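Local coordinates for protein twin-arginine translocation pathway signal (Rhodoferax ferrireducens, PDB 5IM2) that probably serves as the solute-binding protein of a TRAP transporter, capturing a small carboxylate such as the benzoate that copurified with it, at residues K190-T195 with D227-P232; V172-D177 with R246-F251; K181-L186 with G203-I208; Q166-G171 with L258-F263. One frame throughout, in Å; residues are numbered along the deposited sequence.

Contact 1 of 4, residues K190-T195 with D227-P232; sequences KMRGPT and DGAALP. With BEZ (benzoic acid), chain B.
Arg192 and Ala229 face each other across parallel strands 190-193 and 228-232, with the arginine running along the sheet toward the benzoate. Arg192 CB sits 4.0 Å from Ala229 CB, where a methyl group is small enough to let the long chain pass. CG lies anti to the backbone N (chi1 178°), and after a bend at chi2 the chain extends to the guanidinium group. Arg192 NH1 has two acceptors: benzoate O1 at 2.7 Å and, at the edge of the guanidinium plane, the carbonyl oxygen of Ala230, with Arg192 NH1 to Ala230 O measuring 3.1 Å. Arg192 NH2 reaches benzoate O2 at 2.7 Å and also bonds to Met212 O. Pro194 CA lies over one guanidinium face, toward its rim, and Leu231 CD2 comes obliquely to within 3.4 Å of Arg192 NH1. In this complex these neighbours and bonds hold the guanidinium in position against the carboxylate.

Behind it the backbones pair: Arg192 N donates to Gly228 O, and Ala230 N to Arg192 O. At the far end Lys190 N bonds to Asp227 OD2 (2.9 Å), while Asp227 N gives a hydrogen back to Lys190 O (2.7 Å). Met191 curls its thioether over Gly228, placing Met191 SD 3.7 Å from Gly228 CA; the glycine, having no side chain, leaves room for the sulfur. Pro232 packs on the benzoate ring, and Tyr118 bonds to the ligand as well. A paired arginine–carboxylate interaction at a strand end is characteristic of the ligand site of TRAP solute-binding proteins.

Contact 2 of 4, residues V172-D177 with R246-F251; sequences VFHTKD and RFHSEF
Arg246 reaches Asp177 beyond the end of the paired strands through a salt bridge, Arg246 NH2 to Asp177 OD1 at 2.8 Å, with the carboxylate and guanidinium planes turned 42° apart. The arginine is poorly ordered, as suits a charged pair at the surface. Its backbone N donates to Thr175 O, and so does the N of Phe247. Two residues of one strand therefore face a single residue of the other, a classic beta bulge, and one carbonyl takes both hydrogens. The ring of Phe247 lies beside the turn, its CE2 3.3 Å from Asp177 O, while Phe247 CB rests on Thr175 OG1, a hydroxyl whose own bond goes to Lys178 O.

His248 then pairs with His174 on the other face of the sheet. Both rings have CG anti to the carbonyl carbon (chi1 -48° and -47°). His174 ND1 and His248 ND1 meet rim to rim at 2.8 Å in one hydrogen bond, in which either could be the donor. Their remaining nitrogens bond to Asn315 and Leu231, so imidazoles with polar atoms on two sides suit this buried place. From here on the strands pair as regular antiparallel neighbours in the six-stranded sheet. Ser249 exchanges backbone bonds with Phe173, at 2.9 Å for Ser249 N to Phe173 O, and Val172 CG1 packs 3.3 Å from Ser249 O. Glu250 lays its CB beside Val172 CG2 and sends its carboxylate to Arg307 and Trp233. The rim of the Phe251 ring meets Phe173, Phe251 CE1 to Phe173 CE2 at 3.9 Å.

Contact 3 of 4, residues K181-L186 with G203-I208; sequences KTAADL and GYLGAI
Leu186 and Leu205 provide the apolar heart of this contact: the two side chains run side by side in the same direction, and Leu186 CD1 and Leu205 CD1 come to 3.9 Å. In each leucine CG is anti to the carbonyl carbon, chi1 -72° in Leu186 and -63° in Leu205. Leu186 CD1 also touches Leu205 CB at 4.0 Å. Ala183 CB adds a looser contact with Leu205 CD2, and Ala207 CB approaches Leu186 CB; at these two positions small methyl groups let the backbones come close. Phe328 and Lys331 of helix 322-332 also pack against Leu205.

Polar contact between the segments is slight, with no hydrogen bond across. Ala207 CA makes a CH...O contact with Leu186 O, at 3.4 Å.

Other polar contacts lie within the segments. Asp185 OD2 receives two backbone hydrogens: that of Lys181 N, at 2.9 Å, on its anti lone pair, and that of Thr182 N, at 3.2 Å, from above the carboxylate plane. An aspartate is well suited to hold the two consecutive amides that lead into the 3-10 turn 183-186. In the other segment Gly206 N bonds back to Gly203 O.

Gly206 follows helix 196-205 with a positive phi of 106°, where a beta carbon would press on the preceding carbonyl oxygen; it is the glycine of a Schellman motif, a common way for a helix to end, turning the chain toward strand 208-211.

Contact 4 of 4, residues Q166-G171 with L258-F263; sequences QVHGPG and LYTATF. With BEZ (benzoic acid), chain B.
Two of the connections between the protein's two sheets run side by side here, where His168 lies against Thr260 and Ala261 in the wall of the benzoate pocket. Strands 161-167 and 262-267 pair through Gln166 and Phe263, with Phe263 N to Gln166 O at 2.7 Å. Beyond them, Thr260 OG1 donates to His168 O (2.8 Å) from above the carbonyl plane.

The His168 ring is steered by ND1, which donates to Gly169 O at 2.7 Å, in the imidazole plane and on a carbonyl lone pair. Its CG lies between the backbone N and the carbonyl carbon (chi1 63°), bringing one face over Ala261 N. The paired crossings are consistent with the hinge of a two-lobed periplasmic binding protein.

His168, Tyr259 and Phe263 form an aromatic cluster beside the ligand. A water bonds to His168 NE2, Tyr259 OH and benzoate O1, the last at 2.7 Å with the water as donor. Phe263 brings its edge to the benzoate, Phe263 CE2 to benzoate C3 at 3.7 Å, and to His168 CD2. Gly171 N bonds to Tyr259 O, and the Tyr259 ring, through CE1, lies 3.4 Å from Gly171 CA, a fit that requires a residue without a beta carbon.

From the N terminus, the chain first reaches 166-171, which waits for 258-263; contact 4 therefore closes the longest loop, and all the others fall within it. Directly afterwards comes 172-177, whose partner 246-251 makes contact 2 the next enclosure. Inside that lie contacts 3 and 1, which cross: 181-186, 190-195, 203-208 and 227-232 alternate along the chain. Contacts 1 and 2 build neighbouring parts of the six-stranded sheet, strands 228-232 and 171-175 being adjacent. Contact 3 fastens the end of helix 196-205 beside that sheet, touching Met191 and Phe173. Contact 4 joins the six-stranded sheet to the five-stranded one and shares the benzoate with contact 1.

Contact 1 of 4, residues K190-T195 with D227-P232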
loop_
_atom_site.group_PDB
_atom_site.type_symbol
_atom_site.label_atom_id
_atom_site.label_comp_id
_atom_site.label_asym_id
_atom_site.label_seq_id
_atom_site.Cartn_x
_atom_site.Cartn_y
_atom_site.Cartn_z
ATOM N N LYS A 190 -0.745 -20.377 -7.801
ATOM C CA LYS A 190 -0.934 -19.094 -8.470
ATOM C C LYS A 190 -1.364 -18.066 -7.432
ATOM O O LYS A 190 -2.499 -18.097 -6.958
ATOM C CB LYS A 190 -1.973 -19.222 -9.584
ATOM C CG LYS A 190 -1.512 -20.012 -10.788
ATOM C CD LYS A 190 -2.642 -20.213 -11.776
ATOM C CE LYS A 190 -3.845 -20.954 -11.150
ATOM N NZ LYS A 190 -4.863 -21.409 -12.159
ATOM N N MET A 191 -0.457 -17.150 -7.081
ATOM C CA MET A 191 -0.636 -16.201 -5.986
ATOM C C MET A 191 -0.585 -14.771 -6.499
ATOM O O MET A 191 0.397 -14.367 -7.123
ATOM C CB MET A 191 0.446 -16.401 -4.928
ATOM C CG MET A 191 0.332 -17.726 -4.194
ATOM S SD MET A 191 -1.184 -17.907 -3.191
ATOM C CE MET A 191 -0.926 -16.608 -1.983
ATOM N N ARG A 192 -1.598 -13.985 -6.144
ATOM C CA ARG A 192 -1.646 -12.571 -6.512
ATOM C C ARG A 192 -0.770 -11.717 -5.599
ATOM O O ARG A 192 -0.775 -11.878 -4.368
ATOM C CB ARG A 192 -3.087 -12.053 -6.450
ATOM C CG ARG A 192 -3.251 -10.582 -6.755
ATOM C CD ARG A 192 -3.106 -9.686 -5.497
ATOM N NE ARG A 192 -3.302 -8.292 -5.853
ATOM C CZ ARG A 192 -3.272 -7.280 -4.988
ATOM N NH1 ARG A 192 -3.042 -7.494 -3.681
ATOM N NH2 ARG A 192 -3.467 -6.060 -5.437
ATOM N N GLY A 193 -0.061 -10.768 -6.216
ATOM C CA GLY A 193 0.542 -9.669 -5.494
ATOM C C GLY A 193 0.199 -8.344 -6.149
ATOM O O GLY A 193 -0.185 -8.280 -7.324
ATOM N N PRO A 194 0.376 -7.247 -5.411
ATOM C CA PRO A 194 -0.035 -5.936 -5.920
ATOM C C PRO A 194 0.982 -5.229 -6.818
ATOM O O PRO A 194 0.581 -4.401 -7.643
ATOM C CB PRO A 194 -0.269 -5.138 -4.628
ATOM C CG PRO A 194 0.710 -5.763 -3.624
ATOM C CD PRO A 194 0.702 -7.227 -3.978
ATOM N N THR A 195 2.275 -5.530 -6.654
ATOM C CA THR A 195 3.342 -4.807 -7.331
ATOM C C THR A 195 4.456 -5.784 -7.716
ATOM O O THR A 195 4.557 -6.871 -7.152
ATOM C CB THR A 195 3.931 -3.749 -6.428
ATOM O OG1 THR A 195 4.628 -4.429 -5.375
ATOM C CG2 THR A 195 2.843 -2.855 -5.844
ATOM N N ASP A 227 -5.031 -18.997 -7.095
ATOM C CA ASP A 227 -5.288 -19.861 -5.955
ATOM C C ASP A 227 -5.375 -19.082 -4.640
ATOM O O ASP A 227 -5.870 -19.601 -3.643
ATOM C CB ASP A 227 -4.163 -20.899 -5.850
ATOM C CG ASP A 227 -4.125 -21.845 -7.057
ATOM O OD1 ASP A 227 -5.223 -22.252 -7.473
ATOM O OD2 ASP A 227 -3.023 -22.190 -7.586
ATOM N N GLY A 228 -4.865 -17.868 -4.617
ATOM C CA GLY A 228 -4.751 -17.125 -3.379
ATOM C C GLY A 228 -4.206 -15.755 -3.683
ATOM O O GLY A 228 -3.870 -15.435 -4.834
ATOM N N ALA A 229 -4.136 -14.940 -2.629
ATOM C CA ALA A 229 -3.747 -13.544 -2.763
ATOM C C ALA A 229 -2.988 -13.103 -1.529
ATOM O O ALA A 229 -3.302 -13.512 -0.407
ATOM C CB ALA A 229 -4.952 -12.613 -2.941
ATOM N N ALA A 230 -2.029 -12.217 -1.755
ATOM C CA ALA A 230 -1.357 -11.507 -0.682
ATOM C C ALA A 230 -2.110 -10.196 -0.460
ATOM O O ALA A 230 -2.245 -9.404 -1.386
ATOM C CB ALA A 230 0.100 -11.251 -1.067
ATOM N N LEU A 231 -2.629 -9.992 0.752
ATOM C CA LEU A 231 -3.333 -8.771 1.144
ATOM C C LEU A 231 -3.098 -8.557 2.626
ATOM O O LEU A 231 -3.029 -9.537 3.374
ATOM C CB LEU A 231 -4.843 -8.859 0.939
ATOM C CG LEU A 231 -5.398 -9.049 -0.454
ATOM C CD1 LEU A 231 -6.843 -9.528 -0.424
ATOM C CD2 LEU A 231 -5.249 -7.735 -1.159
ATOM N N PRO A 232 -3.111 -7.312 3.104
ATOM C CA PRO A 232 -3.253 -7.106 4.549
ATOM C C PRO A 232 -4.680 -7.431 4.990
ATOM O O PRO A 232 -5.613 -7.464 4.187
ATOM C CB PRO A 232 -2.947 -5.621 4.724
ATOM C CG PRO A 232 -3.479 -5.025 3.453
ATOM C CD PRO A 232 -3.154 -6.030 2.369
HETATM C C BEZ B . -3.619 -4.206 -2.551
HETATM O O1 BEZ B . -2.965 -5.212 -2.150
HETATM O O2 BEZ B . -3.724 -3.992 -3.781
HETATM C C1 BEZ B . -4.290 -3.304 -1.559
HETATM C C2 BEZ B . -4.996 -2.190 -2.005
HETATM C C3 BEZ B . -5.639 -1.383 -1.066
HETATM C C4 BEZ B . -5.547 -1.683 0.282
HETATM C C5 BEZ B . -4.825 -2.776 0.721
HETATM C C6 BEZ B . -4.187 -3.599 -0.214
#

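Contact 2 of 4, residues V172-D177 with R246-F251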
loop_
_atom_site.group_PDB
_atom_site.type_symbol
_atom_site.label_atom_id
_atom_site.label_comp_id
_atom_site.label_asym_id
_atom_site.label_seq_id
_atom_site.Cartn_x
_atom_site.Cartn_y
_atom_site.Cartn_z
ATOM N N VAL A 172 -0.604 -10.668 4.506
ATOM C CA VAL A 172 -1.106 -11.972 4.922
ATOM C C VAL A 172 -1.383 -12.781 3.654
ATOM O O VAL A 172 -1.716 -12.218 2.609
ATOM C CB VAL A 172 -2.390 -11.797 5.793
ATOM C CG1 VAL A 172 -3.057 -13.106 6.137
ATOM C CG2 VAL A 172 -2.085 -11.004 7.059
ATOM N N PHE A 173 -1.243 -14.102 3.745
ATOM C CA PHE A 173 -1.626 -15.000 2.659
ATOM C C PHE A 173 -3.068 -15.470 2.836
ATOM O O PHE A 173 -3.429 -15.984 3.899
ATOM C CB PHE A 173 -0.740 -16.247 2.611
ATOM C CG PHE A 173 0.704 -15.986 2.302
ATOM C CD1 PHE A 173 1.075 -15.365 1.118
ATOM C CD2 PHE A 173 1.690 -16.406 3.176
ATOM C CE1 PHE A 173 2.407 -15.134 0.833
ATOM C CE2 PHE A 173 3.029 -16.220 2.878
ATOM C CZ PHE A 173 3.386 -15.584 1.707
ATOM N N HIS A 174 -3.844 -15.403 1.759
ATOM C CA HIS A 174 -5.230 -15.859 1.738
ATOM C C HIS A 174 -5.359 -16.852 0.598
ATOM O O HIS A 174 -5.138 -16.491 -0.563
ATOM C CB HIS A 174 -6.182 -14.683 1.544
ATOM C CG HIS A 174 -5.859 -13.529 2.436
ATOM N ND1 HIS A 174 -6.345 -13.431 3.721
ATOM C CD2 HIS A 174 -5.071 -12.443 2.246
ATOM C CE1 HIS A 174 -5.853 -12.351 4.298
ATOM N NE2 HIS A 174 -5.077 -11.727 3.423
ATOM N N THR A 175 -5.688 -18.103 0.921
ATOM C CA THR A 175 -5.737 -19.155 -0.084
ATOM C C THR A 175 -7.062 -19.897 -0.026
ATOM O O THR A 175 -7.712 -19.977 1.014
ATOM C CB THR A 175 -4.604 -20.142 0.113
ATOM O OG1 THR A 175 -4.575 -20.520 1.491
ATOM C CG2 THR A 175 -3.256 -19.484 -0.248
ATOM N N LYS A 176 -7.448 -20.460 -1.162
ATOM C CA LYS A 176 -8.709 -21.174 -1.244
ATOM C C LYS A 176 -8.641 -22.555 -0.592
ATOM O O LYS A 176 -9.568 -22.940 0.125
ATOM C CB LYS A 176 -9.135 -21.295 -2.713
ATOM C CG LYS A 176 -9.549 -19.967 -3.344
ATOM C CD LYS A 176 -10.275 -20.149 -4.659
ATOM C CE LYS A 176 -9.330 -20.116 -5.826
ATOM N NZ LYS A 176 -10.031 -20.483 -7.101
ATOM N N ASP A 177 -7.555 -23.305 -0.825
ATOM C CA ASP A 177 -7.517 -24.736 -0.528
ATOM C C ASP A 177 -6.336 -25.183 0.329
ATOM O O ASP A 177 -6.469 -26.159 1.077
ATOM C CB ASP A 177 -7.472 -25.548 -1.832
ATOM C CG ASP A 177 -8.640 -25.254 -2.761
ATOM O OD1 ASP A 177 -9.811 -25.404 -2.346
ATOM O OD2 ASP A 177 -8.378 -24.871 -3.926
ATOM N N ARG A 246 -10.432 -19.813 2.281
ATOM C CA ARG A 246 -10.691 -20.558 3.509
ATOM C C ARG A 246 -9.540 -20.528 4.493
ATOM O O ARG A 246 -9.753 -20.840 5.671
ATOM C CB ARG A 246 -10.987 -22.044 3.219
ATOM C CG ARG A 246 -12.415 -22.382 2.907
ATOM C CD ARG A 246 -12.612 -23.902 2.917
ATOM N NE ARG A 246 -11.911 -24.550 1.812
ATOM C CZ ARG A 246 -12.461 -24.868 0.642
ATOM N NH1 ARG A 246 -13.742 -24.612 0.401
ATOM N NH2 ARG A 246 -11.728 -25.449 -0.297
ATOM N N PHE A 247 -8.330 -20.233 4.033
ATOM C CA PHE A 247 -7.126 -20.357 4.831
ATOM C C PHE A 247 -6.402 -19.021 4.832
ATOM O O PHE A 247 -6.322 -18.349 3.800
ATOM C CB PHE A 247 -6.217 -21.458 4.280
ATOM C CG PHE A 247 -6.792 -22.820 4.423
ATOM C CD1 PHE A 247 -6.630 -23.531 5.596
ATOM C CD2 PHE A 247 -7.505 -23.388 3.382
ATOM C CE1 PHE A 247 -7.168 -24.792 5.729
ATOM C CE2 PHE A 247 -8.040 -24.648 3.505
ATOM C CZ PHE A 247 -7.876 -25.352 4.683
ATOM N N HIS A 248 -5.894 -18.631 5.999
ATOM C CA HIS A 248 -5.173 -17.377 6.142
ATOM C C HIS A 248 -3.925 -17.625 6.969
ATOM O O HIS A 248 -4.013 -18.177 8.070
ATOM C CB HIS A 248 -6.072 -16.345 6.812
ATOM C CG HIS A 248 -7.437 -16.272 6.203
ATOM N ND1 HIS A 248 -7.756 -15.394 5.187
ATOM C CD2 HIS A 248 -8.551 -16.999 6.429
ATOM C CE1 HIS A 248 -9.012 -15.584 4.820
ATOM N NE2 HIS A 248 -9.518 -16.543 5.569
ATOM N N SER A 249 -2.772 -17.231 6.447
ATOM C CA SER A 249 -1.517 -17.341 7.175
ATOM C C SER A 249 -0.935 -15.945 7.353
ATOM O O SER A 249 -0.545 -15.299 6.378
ATOM C CB SER A 249 -0.549 -18.265 6.440
ATOM O OG SER A 249 -0.945 -19.594 6.699
ATOM N N GLU A 250 -0.896 -15.485 8.601
ATOM C CA GLU A 250 -0.218 -14.262 8.980
ATOM C C GLU A 250 1.148 -14.611 9.571
ATOM O O GLU A 250 1.478 -15.774 9.793
ATOM C CB GLU A 250 -1.081 -13.467 9.975
ATOM C CG GLU A 250 -1.324 -14.225 11.268
ATOM C CD GLU A 250 -2.469 -13.679 12.139
ATOM O OE1 GLU A 250 -3.212 -12.758 11.716
ATOM O OE2 GLU A 250 -2.624 -14.200 13.269
ATOM N N PHE A 251 1.967 -13.586 9.779
ATOM C CA PHE A 251 3.282 -13.740 10.386
ATOM C C PHE A 251 3.247 -13.212 11.811
ATOM O O PHE A 251 2.804 -12.084 12.040
ATOM C CB PHE A 251 4.336 -12.986 9.572
ATOM C CG PHE A 251 4.735 -13.711 8.332
ATOM C CD1 PHE A 251 3.932 -13.681 7.219
ATOM C CD2 PHE A 251 5.874 -14.492 8.315
ATOM C CE1 PHE A 251 4.288 -14.392 6.075
ATOM C CE2 PHE A 251 6.235 -15.189 7.172
ATOM C CZ PHE A 251 5.446 -15.155 6.078
#

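Contact 3 of 4, residues K181-L186 with G203-I208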
loop_
_atom_site.group_PDB
_atom_site.type_symbol
_atom_site.label_atom_id
_atom_site.label_comp_id
_atom_site.label_asym_id
_atom_site.label_seq_id
_atom_site.Cartn_x
_atom_site.Cartn_y
_atom_site.Cartn_z
ATOM N N LYS A 181 1.872 -23.292 5.863
ATOM C CA LYS A 181 2.649 -23.333 7.096
ATOM C C LYS A 181 4.123 -23.049 6.864
ATOM O O LYS A 181 4.768 -22.402 7.698
ATOM C CB LYS A 181 2.499 -24.688 7.781
ATOM C CG LYS A 181 1.255 -24.816 8.625
ATOM C CD LYS A 181 1.285 -26.146 9.347
ATOM C CE LYS A 181 0.425 -26.151 10.583
ATOM N NZ LYS A 181 0.794 -27.305 11.439
ATOM N N THR A 182 4.670 -23.526 5.745
ATOM C CA THR A 182 6.047 -23.270 5.346
ATOM C C THR A 182 6.082 -22.782 3.901
ATOM O O THR A 182 5.108 -22.908 3.153
ATOM C CB THR A 182 6.905 -24.536 5.466
ATOM O OG1 THR A 182 6.432 -25.504 4.522
ATOM C CG2 THR A 182 6.806 -25.138 6.851
ATOM N N ALA A 183 7.249 -22.275 3.488
ATOM C CA ALA A 183 7.390 -21.781 2.121
ATOM C C ALA A 183 7.129 -22.862 1.078
ATOM O O ALA A 183 6.612 -22.558 -0.000
ATOM C CB ALA A 183 8.784 -21.183 1.911
ATOM N N ALA A 184 7.477 -24.122 1.358
ATOM C CA ALA A 184 7.188 -25.192 0.407
ATOM C C ALA A 184 5.706 -25.319 0.092
ATOM O O ALA A 184 5.349 -25.846 -0.966
ATOM C CB ALA A 184 7.686 -26.534 0.936
ATOM N N ASP A 185 4.833 -24.858 0.982
ATOM C CA ASP A 185 3.403 -24.961 0.728
ATOM C C ASP A 185 2.952 -24.019 -0.382
ATOM O O ASP A 185 1.844 -24.169 -0.907
ATOM C CB ASP A 185 2.635 -24.695 2.034
ATOM C CG ASP A 185 2.786 -25.845 3.054
ATOM O OD1 ASP A 185 2.880 -27.011 2.627
ATOM O OD2 ASP A 185 2.790 -25.593 4.289
ATOM N N LEU A 186 3.802 -23.102 -0.795
ATOM C CA LEU A 186 3.462 -22.164 -1.865
ATOM C C LEU A 186 3.837 -22.668 -3.241
ATOM O O LEU A 186 3.496 -22.013 -4.226
ATOM C CB LEU A 186 4.160 -20.842 -1.652
ATOM C CG LEU A 186 3.571 -20.031 -0.478
ATOM C CD1 LEU A 186 4.577 -19.070 -0.008
ATOM C CD2 LEU A 186 2.341 -19.264 -0.876
ATOM N N GLY A 203 7.716 -15.235 -6.366
ATOM C CA GLY A 203 8.382 -16.161 -7.263
ATOM C C GLY A 203 9.547 -16.865 -6.612
ATOM O O GLY A 203 9.780 -18.055 -6.844
ATOM N N TYR A 204 10.286 -16.146 -5.781
ATOM C CA TYR A 204 11.384 -16.774 -5.074
ATOM C C TYR A 204 10.895 -17.740 -3.996
ATOM O O TYR A 204 11.643 -18.629 -3.593
ATOM C CB TYR A 204 12.299 -15.700 -4.493
ATOM C CG TYR A 204 13.396 -15.209 -5.441
ATOM C CD1 TYR A 204 14.480 -16.027 -5.760
ATOM C CD2 TYR A 204 13.350 -13.950 -6.006
ATOM C CE1 TYR A 204 15.507 -15.603 -6.609
ATOM C CE2 TYR A 204 14.364 -13.503 -6.866
ATOM C CZ TYR A 204 15.444 -14.342 -7.168
ATOM O OH TYR A 204 16.443 -13.914 -7.976
ATOM N N LEU A 205 9.649 -17.592 -3.524
ATOM C CA LEU A 205 9.082 -18.547 -2.587
ATOM C C LEU A 205 8.539 -19.795 -3.271
ATOM O O LEU A 205 8.185 -20.766 -2.587
ATOM C CB LEU A 205 7.991 -17.849 -1.762
ATOM C CG LEU A 205 8.446 -16.697 -0.867
ATOM C CD1 LEU A 205 7.241 -16.175 -0.091
ATOM C CD2 LEU A 205 9.541 -17.145 0.092
ATOM N N GLY A 206 8.469 -19.799 -4.596
ATOM C CA GLY A 206 8.037 -20.943 -5.364
ATOM C C GLY A 206 6.647 -20.833 -5.958
ATOM O O GLY A 206 6.251 -21.730 -6.725
ATOM N N ALA A 207 5.921 -19.763 -5.666
ATOM C CA ALA A 207 4.602 -19.543 -6.244
ATOM C C ALA A 207 4.724 -19.106 -7.704
ATOM O O ALA A 207 5.775 -18.645 -8.154
ATOM C CB ALA A 207 3.848 -18.488 -5.433
ATOM N N ILE A 208 3.642 -19.289 -8.462
ATOM C CA ILE A 208 3.476 -18.648 -9.765
ATOM C C ILE A 208 2.856 -17.270 -9.528
ATOM O O ILE A 208 1.660 -17.192 -9.182
ATOM C CB ILE A 208 2.600 -19.491 -10.702
ATOM C CG1 ILE A 208 3.187 -20.907 -10.866
ATOM C CG2 ILE A 208 2.469 -18.806 -12.025
ATOM C CD1 ILE A 208 4.652 -20.952 -11.341
#

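Contact 4 of 4, residues Q166-G171 with L258-F263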
loop_
_atom_site.group_PDB
_atom_site.type_symbol
_atom_site.label_atom_id
_atom_site.label_comp_id
_atom_site.label_asym_id
_atom_site.label_seq_id
_atom_site.Cartn_x
_atom_site.Cartn_y
_atom_site.Cartn_z
ATOM N N GLN A 166 2.383 6.457 2.290
ATOM C CA GLN A 166 2.130 5.549 3.407
ATOM C C GLN A 166 2.145 4.097 2.944
ATOM O O GLN A 166 2.245 3.800 1.748
ATOM C CB GLN A 166 0.810 5.909 4.106
ATOM C CG GLN A 166 -0.371 6.141 3.169
ATOM C CD GLN A 166 -1.532 5.176 3.343
ATOM O OE1 GLN A 166 -2.622 5.448 2.896
ATOM N NE2 GLN A 166 -1.294 4.048 3.936
ATOM N N VAL A 167 2.160 3.208 3.931
ATOM C CA VAL A 167 2.137 1.763 3.731
ATOM C C VAL A 167 0.948 1.197 4.503
ATOM O O VAL A 167 0.341 1.884 5.330
ATOM C CB VAL A 167 3.444 1.080 4.162
ATOM C CG1 VAL A 167 4.611 1.693 3.397
ATOM C CG2 VAL A 167 3.618 1.176 5.688
ATOM N N HIS A 168 0.608 -0.065 4.222
ATOM C CA HIS A 168 -0.414 -0.763 4.986
ATOM C C HIS A 168 0.201 -1.705 6.044
ATOM O O HIS A 168 1.412 -1.747 6.255
ATOM C CB HIS A 168 -1.420 -1.462 4.044
ATOM C CG HIS A 168 -0.872 -2.550 3.147
ATOM N ND1 HIS A 168 -0.179 -3.654 3.614
ATOM C CD2 HIS A 168 -1.002 -2.733 1.809
ATOM C CE1 HIS A 168 0.138 -4.437 2.590
ATOM N NE2 HIS A 168 -0.380 -3.922 1.486
ATOM N N GLY A 169 -0.679 -2.423 6.779
ATOM C CA GLY A 169 -0.234 -3.360 7.781
ATOM C C GLY A 169 0.444 -4.576 7.165
ATOM O O GLY A 169 0.546 -4.718 5.944
ATOM N N PRO A 170 0.921 -5.478 8.016
ATOM C CA PRO A 170 1.684 -6.625 7.496
ATOM C C PRO A 170 0.876 -7.474 6.528
ATOM O O PRO A 170 -0.305 -7.761 6.745
ATOM C CB PRO A 170 2.050 -7.407 8.759
ATOM C CG PRO A 170 1.990 -6.376 9.872
ATOM C CD PRO A 170 0.894 -5.437 9.483
ATOM N N GLY A 171 1.526 -7.890 5.437
ATOM C CA GLY A 171 0.853 -8.731 4.464
ATOM C C GLY A 171 0.513 -10.114 5.001
ATOM O O GLY A 171 1.213 -10.682 5.847
ATOM N N LEU A 258 6.295 -9.767 6.350
ATOM C CA LEU A 258 6.814 -10.269 5.091
ATOM C C LEU A 258 6.895 -9.156 4.047
ATOM O O LEU A 258 7.916 -9.006 3.369
ATOM C CB LEU A 258 5.940 -11.417 4.581
ATOM C CG LEU A 258 6.362 -11.941 3.191
ATOM C CD1 LEU A 258 7.733 -12.549 3.268
ATOM C CD2 LEU A 258 5.359 -12.958 2.720
ATOM N N TYR A 259 5.818 -8.383 3.874
ATOM C CA TYR A 259 5.852 -7.258 2.943
ATOM C C TYR A 259 4.795 -6.234 3.351
ATOM O O TYR A 259 3.879 -6.515 4.123
ATOM C CB TYR A 259 5.617 -7.705 1.470
ATOM C CG TYR A 259 4.159 -7.863 1.162
ATOM C CD1 TYR A 259 3.471 -9.004 1.525
ATOM C CD2 TYR A 259 3.448 -6.827 0.574
ATOM C CE1 TYR A 259 2.098 -9.122 1.305
ATOM C CE2 TYR A 259 2.078 -6.936 0.343
ATOM C CZ TYR A 259 1.414 -8.082 0.718
ATOM O OH TYR A 259 0.053 -8.178 0.496
ATOM N N THR A 260 4.938 -5.042 2.788
ATOM C CA THR A 260 3.854 -4.071 2.711
ATOM C C THR A 260 3.905 -3.407 1.340
ATOM O O THR A 260 4.881 -3.532 0.588
ATOM C CB THR A 260 3.929 -3.066 3.864
ATOM O OG1 THR A 260 2.749 -2.264 3.848
ATOM C CG2 THR A 260 5.164 -2.173 3.780
ATOM N N ALA A 261 2.819 -2.731 0.991
ATOM C CA ALA A 261 2.751 -1.966 -0.243
ATOM C C ALA A 261 2.682 -0.482 0.088
ATOM O O ALA A 261 2.202 -0.095 1.143
ATOM C CB ALA A 261 1.546 -2.382 -1.097
ATOM N N THR A 262 3.187 0.339 -0.826
ATOM C CA THR A 262 3.180 1.778 -0.679
ATOM C C THR A 262 2.004 2.395 -1.404
ATOM O O THR A 262 1.534 1.891 -2.422
ATOM C CB THR A 262 4.469 2.411 -1.200
ATOM O OG1 THR A 262 4.646 2.114 -2.583
ATOM C CG2 THR A 262 5.626 1.902 -0.425
ATOM N N PHE A 263 1.552 3.514 -0.862
ATOM C CA PHE A 263 0.455 4.285 -1.408
ATOM C C PHE A 263 0.875 5.738 -1.483
ATOM O O PHE A 263 1.629 6.216 -0.628
ATOM C CB PHE A 263 -0.811 4.193 -0.516
ATOM C CG PHE A 263 -1.315 2.803 -0.328
ATOM C CD1 PHE A 263 -0.714 1.958 0.572
ATOM C CD2 PHE A 263 -2.391 2.329 -1.094
ATOM C CE1 PHE A 263 -1.172 0.668 0.722
ATOM C CE2 PHE A 263 -2.849 1.050 -0.939
ATOM C CZ PHE A 263 -2.232 0.219 -0.010
HETATM C C BEZ B . -3.619 -4.206 -2.551
HETATM O O1 BEZ B . -2.965 -5.212 -2.150
HETATM O O2 BEZ B . -3.724 -3.992 -3.781
HETATM C C1 BEZ B . -4.290 -3.304 -1.559
HETATM C C2 BEZ B . -4.996 -2.190 -2.005
HETATM C C3 BEZ B . -5.639 -1.383 -1.066
HETATM C C4 BEZ B . -5.547 -1.683 0.282
HETATM C C5 BEZ B . -4.825 -2.776 0.721
HETATM C C6 BEZ B . -4.187 -3.599 -0.214
HETATM O O HOH W 1 -0.945 -5.880 -0.512
HETATM O O HOH W 2 3.567 -10.154 7.348
#